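Local coordinates for Keto/oxoacid ferredoxin oxidoreductase, gamma subunit (PDB 3ON3), which probably serves as the gamma subunit of an oxidoreductase that oxidises 2-oxoacids and passes the electrons to ferredoxin, at residues B[70-82]-B[88-102]. Numbering follows the deposited sequence.
Sequences QCDALLALTQEAC and DLKEGGVLLVDSDLV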
loop_
_atom_site.group_PDB
_atom_site.type_symbol
_atom_site.label_atom_id
_atom_site.label_comp_id
_atom_site.label_asym_id
_atom_site.label_seq_id
_atom_site.Cartn_x
_atom_site.Cartn_y
_atom_site.Cartn_z
ATOM N N GLN B 70 -10.455 -12.093 14.087
ATOM C CA GLN B 70 -9.433 -11.751 15.073
ATOM C C GLN B 70 -8.037 -11.866 14.480
ATOM O O GLN B 70 -7.749 -12.790 13.715
ATOM C CB GLN B 70 -9.551 -12.616 16.324
ATOM C CG GLN B 70 -10.522 -12.055 17.343
ATOM C CD GLN B 70 -10.378 -12.695 18.707
ATOM O OE1 GLN B 70 -9.988 -13.861 18.826
ATOM N NE2 GLN B 70 -10.689 -11.930 19.753
ATOM N N CYS B 71 -7.169 -10.926 14.829
ATOM C CA CYS B 71 -5.827 -10.947 14.276
ATOM C C CYS B 71 -4.840 -11.649 15.211
ATOM O O CYS B 71 -5.103 -11.818 16.401
ATOM C CB CYS B 71 -5.366 -9.547 13.860
ATOM S SG CYS B 71 -5.007 -8.400 15.178
ATOM N N ASP B 72 -3.717 -12.079 14.649
ATOM C CA ASP B 72 -2.775 -12.911 15.373
ATOM C C ASP B 72 -1.695 -12.060 16.012
ATOM O O ASP B 72 -1.083 -12.453 16.989
ATOM C CB ASP B 72 -2.163 -13.938 14.435
ATOM C CG ASP B 72 -3.191 -14.881 13.860
ATOM O OD1 ASP B 72 -3.445 -15.928 14.486
ATOM O OD2 ASP B 72 -3.753 -14.585 12.784
ATOM N N ALA B 73 -1.500 -10.868 15.472
ATOM C CA ALA B 73 -0.448 -9.985 15.942
ATOM C C ALA B 73 -0.843 -8.553 15.689
ATOM O O ALA B 73 -1.511 -8.246 14.702
ATOM C CB ALA B 73 0.876 -10.301 15.220
ATOM N N LEU B 74 -0.407 -7.659 16.557
ATOM C CA LEU B 74 -0.777 -6.261 16.394
ATOM C C LEU B 74 0.330 -5.300 16.794
ATOM O O LEU B 74 0.864 -5.363 17.903
ATOM C CB LEU B 74 -2.038 -5.948 17.198
ATOM C CG LEU B 74 -2.375 -4.455 17.283
ATOM C CD1 LEU B 74 -3.013 -3.926 15.971
ATOM C CD2 LEU B 74 -3.276 -4.165 18.472
ATOM N N LEU B 75 0.665 -4.400 15.880
ATOM C CA LEU B 75 1.562 -3.315 16.213
ATOM C C LEU B 75 0.737 -2.091 16.555
ATOM O O LEU B 75 -0.183 -1.767 15.834
ATOM C CB LEU B 75 2.458 -2.982 15.028
ATOM C CG LEU B 75 3.177 -1.650 15.255
ATOM C CD1 LEU B 75 4.270 -1.806 16.311
ATOM C CD2 LEU B 75 3.753 -1.106 13.953
ATOM N N ALA B 76 1.077 -1.419 17.649
ATOM C CA ALA B 76 0.468 -0.138 18.001
ATOM C C ALA B 76 1.545 0.879 18.375
ATOM O O ALA B 76 2.201 0.755 19.406
ATOM C CB ALA B 76 -0.534 -0.307 19.150
ATOM N N LEU B 77 1.717 1.895 17.540
ATOM C CA LEU B 77 2.740 2.904 17.794
ATOM C C LEU B 77 2.225 4.044 18.688
ATOM O O LEU B 77 3.016 4.830 19.223
ATOM C CB LEU B 77 3.298 3.448 16.469
ATOM C CG LEU B 77 4.234 2.517 15.679
ATOM C CD1 LEU B 77 4.621 3.135 14.333
ATOM C CD2 LEU B 77 5.483 2.148 16.496
ATOM N N THR B 78 0.904 4.120 18.847
ATOM C CA THR B 78 0.269 5.129 19.706
ATOM C C THR B 78 -0.740 4.506 20.666
ATOM O O THR B 78 -1.321 3.462 20.369
ATOM C CB THR B 78 -0.488 6.202 18.882
ATOM O OG1 THR B 78 -1.671 5.624 18.313
ATOM C CG2 THR B 78 0.395 6.779 17.775
ATOM N N GLN B 79 -0.939 5.156 21.811
ATOM C CA GLN B 79 -1.948 4.763 22.815
ATOM C C GLN B 79 -3.340 4.606 22.205
ATOM O O GLN B 79 -4.049 3.630 22.452
ATOM C CB GLN B 79 -2.005 5.805 23.941
ATOM C CG GLN B 79 -2.880 5.409 25.128
ATOM C CD GLN B 79 -2.351 4.185 25.848
ATOM O OE1 GLN B 79 -1.290 4.227 26.464
ATOM N NE2 GLN B 79 -3.090 3.087 25.772
ATOM N N GLU B 80 -3.709 5.606 21.417
ATOM C CA GLU B 80 -4.909 5.610 20.582
ATOM C C GLU B 80 -5.103 4.336 19.753
ATOM O O GLU B 80 -6.172 3.737 19.762
ATOM C CB GLU B 80 -4.861 6.823 19.649
ATOM C CG GLU B 80 -4.967 8.183 20.361
ATOM C CD GLU B 80 -3.912 8.402 21.465
ATOM O OE1 GLU B 80 -2.807 7.805 21.403
ATOM O OE2 GLU B 80 -4.197 9.189 22.401
ATOM N N ALA B 81 -4.059 3.928 19.041
ATOM C CA ALA B 81 -4.098 2.707 18.243
ATOM C C ALA B 81 -4.322 1.486 19.128
ATOM O O ALA B 81 -5.110 0.592 18.812
ATOM C CB ALA B 81 -2.805 2.558 17.466
ATOM N N CYS B 82 -3.613 1.462 20.246
ATOM C CA CYS B 82 -3.682 0.347 21.167
ATOM C C CYS B 82 -5.076 0.256 21.790
ATOM O O CYS B 82 -5.680 -0.820 21.853
ATOM C CB CYS B 82 -2.625 0.522 22.253
ATOM S SG CYS B 82 -2.460 -0.890 23.316
ATOM N N ASP B 88 -9.398 -6.646 19.037
ATOM C CA ASP B 88 -9.411 -7.581 17.912
ATOM C C ASP B 88 -8.316 -8.639 18.032
ATOM O O ASP B 88 -8.465 -9.757 17.549
ATOM C CB ASP B 88 -9.268 -6.822 16.592
ATOM C CG ASP B 88 -10.319 -5.733 16.428
ATOM O OD1 ASP B 88 -11.450 -5.904 16.945
ATOM O OD2 ASP B 88 -10.012 -4.705 15.787
ATOM N N LEU B 89 -7.225 -8.289 18.698
ATOM C CA LEU B 89 -6.101 -9.217 18.846
ATOM C C LEU B 89 -6.486 -10.447 19.673
ATOM O O LEU B 89 -6.924 -10.318 20.814
ATOM C CB LEU B 89 -4.924 -8.511 19.496
ATOM C CG LEU B 89 -3.737 -9.398 19.845
ATOM C CD1 LEU B 89 -3.047 -9.913 18.574
ATOM C CD2 LEU B 89 -2.798 -8.585 20.694
ATOM N N LYS B 90 -6.324 -11.634 19.095
ATOM C CA LYS B 90 -6.707 -12.861 19.773
ATOM C C LYS B 90 -5.889 -13.045 21.052
ATOM O O LYS B 90 -4.764 -12.553 21.152
ATOM C CB LYS B 90 -6.521 -14.069 18.854
ATOM C CG LYS B 90 -5.070 -14.437 18.629
ATOM C CD LYS B 90 -4.919 -15.844 18.063
ATOM C CE LYS B 90 -3.506 -16.064 17.526
ATOM N NZ LYS B 90 -2.433 -15.680 18.499
ATOM N N GLU B 91 -6.460 -13.750 22.026
ATOM C CA GLU B 91 -5.770 -14.039 23.283
ATOM C C GLU B 91 -4.504 -14.852 23.057
ATOM O O GLU B 91 -4.523 -15.848 22.343
ATOM C CB GLU B 91 -6.690 -14.791 24.246
ATOM C CG GLU B 91 -6.177 -14.815 25.676
ATOM C CD GLU B 91 -6.331 -16.174 26.329
ATOM O OE1 GLU B 91 -6.021 -17.187 25.666
ATOM O OE2 GLU B 91 -6.757 -16.228 27.501
ATOM N N GLY B 92 -3.411 -14.433 23.687
ATOM C CA GLY B 92 -2.116 -15.052 23.476
ATOM C C GLY B 92 -1.458 -14.553 22.198
ATOM O O GLY B 92 -0.373 -15.003 21.828
ATOM N N GLY B 93 -2.117 -13.617 21.516
ATOM C CA GLY B 93 -1.586 -13.054 20.291
ATOM C C GLY B 93 -0.432 -12.127 20.590
ATOM O O GLY B 93 -0.212 -11.741 21.734
ATOM N N VAL B 94 0.313 -11.778 19.547
ATOM C CA VAL B 94 1.482 -10.915 19.668
ATOM C C VAL B 94 1.073 -9.451 19.766
ATOM O O VAL B 94 0.347 -8.934 18.919
ATOM C CB VAL B 94 2.461 -11.123 18.473
ATOM C CG1 VAL B 94 3.442 -9.957 18.335
ATOM C CG2 VAL B 94 3.210 -12.426 18.637
ATOM N N LEU B 95 1.528 -8.784 20.813
ATOM C CA LEU B 95 1.215 -7.377 20.970
ATOM C C LEU B 95 2.496 -6.583 21.064
ATOM O O LEU B 95 3.213 -6.686 22.027
ATOM C CB LEU B 95 0.342 -7.138 22.200
ATOM C CG LEU B 95 0.126 -5.660 22.564
ATOM C CD1 LEU B 95 -0.492 -4.896 21.409
ATOM C CD2 LEU B 95 -0.713 -5.493 23.829
ATOM N N LEU B 96 2.788 -5.803 20.033
ATOM C CA LEU B 96 3.991 -4.989 20.003
ATOM C C LEU B 96 3.614 -3.524 20.038
ATOM O O LEU B 96 2.878 -3.032 19.164
ATOM C CB LEU B 96 4.807 -5.288 18.740
ATOM C CG LEU B 96 5.989 -4.365 18.415
ATOM C CD1 LEU B 96 7.155 -4.559 19.414
ATOM C CD2 LEU B 96 6.461 -4.582 16.994
ATOM N N VAL B 97 4.126 -2.823 21.039
ATOM C CA VAL B 97 3.824 -1.405 21.185
ATOM C C VAL B 97 5.103 -0.592 21.326
ATOM O O VAL B 97 6.156 -1.149 21.593
ATOM C CB VAL B 97 2.875 -1.143 22.392
ATOM C CG1 VAL B 97 1.641 -2.030 22.299
ATOM C CG2 VAL B 97 3.589 -1.376 23.729
ATOM N N ASP B 98 5.012 0.718 21.119
ATOM C CA ASP B 98 6.092 1.611 21.507
ATOM C C ASP B 98 5.942 1.961 22.989
ATOM O O ASP B 98 4.849 2.307 23.446
ATOM C CB ASP B 98 6.119 2.874 20.649
ATOM C CG ASP B 98 7.169 3.872 21.122
ATOM O OD1 ASP B 98 7.085 4.322 22.277
ATOM O OD2 ASP B 98 8.083 4.206 20.349
ATOM N N SER B 99 7.035 1.864 23.740
ATOM C CA SER B 99 6.961 1.967 25.201
ATOM C C SER B 99 6.935 3.398 25.731
ATOM O O SER B 99 6.482 3.642 26.850
ATOM C CB SER B 99 8.104 1.190 25.857
ATOM O OG SER B 99 9.355 1.730 25.484
ATOM N N ASP B 100 7.441 4.334 24.937
ATOM C CA ASP B 100 7.404 5.746 25.295
ATOM C C ASP B 100 5.980 6.277 25.185
ATOM O O ASP B 100 5.518 7.029 26.041
ATOM C CB ASP B 100 8.333 6.552 24.380
ATOM C CG ASP B 100 9.801 6.375 24.737
ATOM O OD1 ASP B 100 10.611 6.058 23.838
ATOM O OD2 ASP B 100 10.145 6.553 25.925
ATOM N N LEU B 101 5.289 5.859 24.130
ATOM C CA LEU B 101 4.005 6.428 23.776
ATOM C C LEU B 101 2.827 5.580 24.222
ATOM O O LEU B 101 1.759 6.104 24.519
ATOM C CB LEU B 101 3.949 6.661 22.274
ATOM C CG LEU B 101 4.887 7.779 21.827
ATOM C CD1 LEU B 101 5.675 7.370 20.598
ATOM C CD2 LEU B 101 4.115 9.073 21.595
ATOM N N VAL B 102 3.009 4.269 24.257
ATOM C CA VAL B 102 1.972 3.408 24.791
ATOM C C VAL B 102 2.332 3.098 26.235
ATOM O O VAL B 102 3.001 2.108 26.520
ATOM C CB VAL B 102 1.816 2.117 23.968
ATOM C CG1 VAL B 102 0.797 1.184 24.612
ATOM C CG2 VAL B 102 1.423 2.452 22.517
HETATM O O HOH W 1 -9.358 -14.504 21.411
#
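L96 sits between L74 and A76 in a parallel ladder: its N donates a nearly straight bond to L74 O (2.9 Å) and its O accepts from A76 N. V94 bonds likewise to D72 O and L74 N, so strands 73-76 and 93-98 run 11° apart. At the start of the type II turn K90-G93, K90 N gives C71 O an almost straight bond of 3.0 Å. Glycine suits G93, where a CB would clash with D72 O, and G92, with its positive phi. K90 CE lies 3.0 Å from D72 OD1, but K90 NZ stays 4.1 Å from that oxygen, too far for a salt bridge; D72 OD2 accepts from E7 N. Cutting K90 back to alanine is likely to strip D72 OD1 of this nearby positive charge and uncover C71 O, against which K90 CG packs. Leucines suit the buried strands: with CG anti to N in both (chi1 167° and 170°), L75 CD1 lies 3.6 Å from L96 CD2, under helix 131-143. On the other face C82 SG, from the helix capped by T78, meets V102 CG1 (4.1 Å). Backbone bonds thus fix the register while apolar branches pack on both faces, as expected of a beta-alpha-beta crossover through helix 79-85.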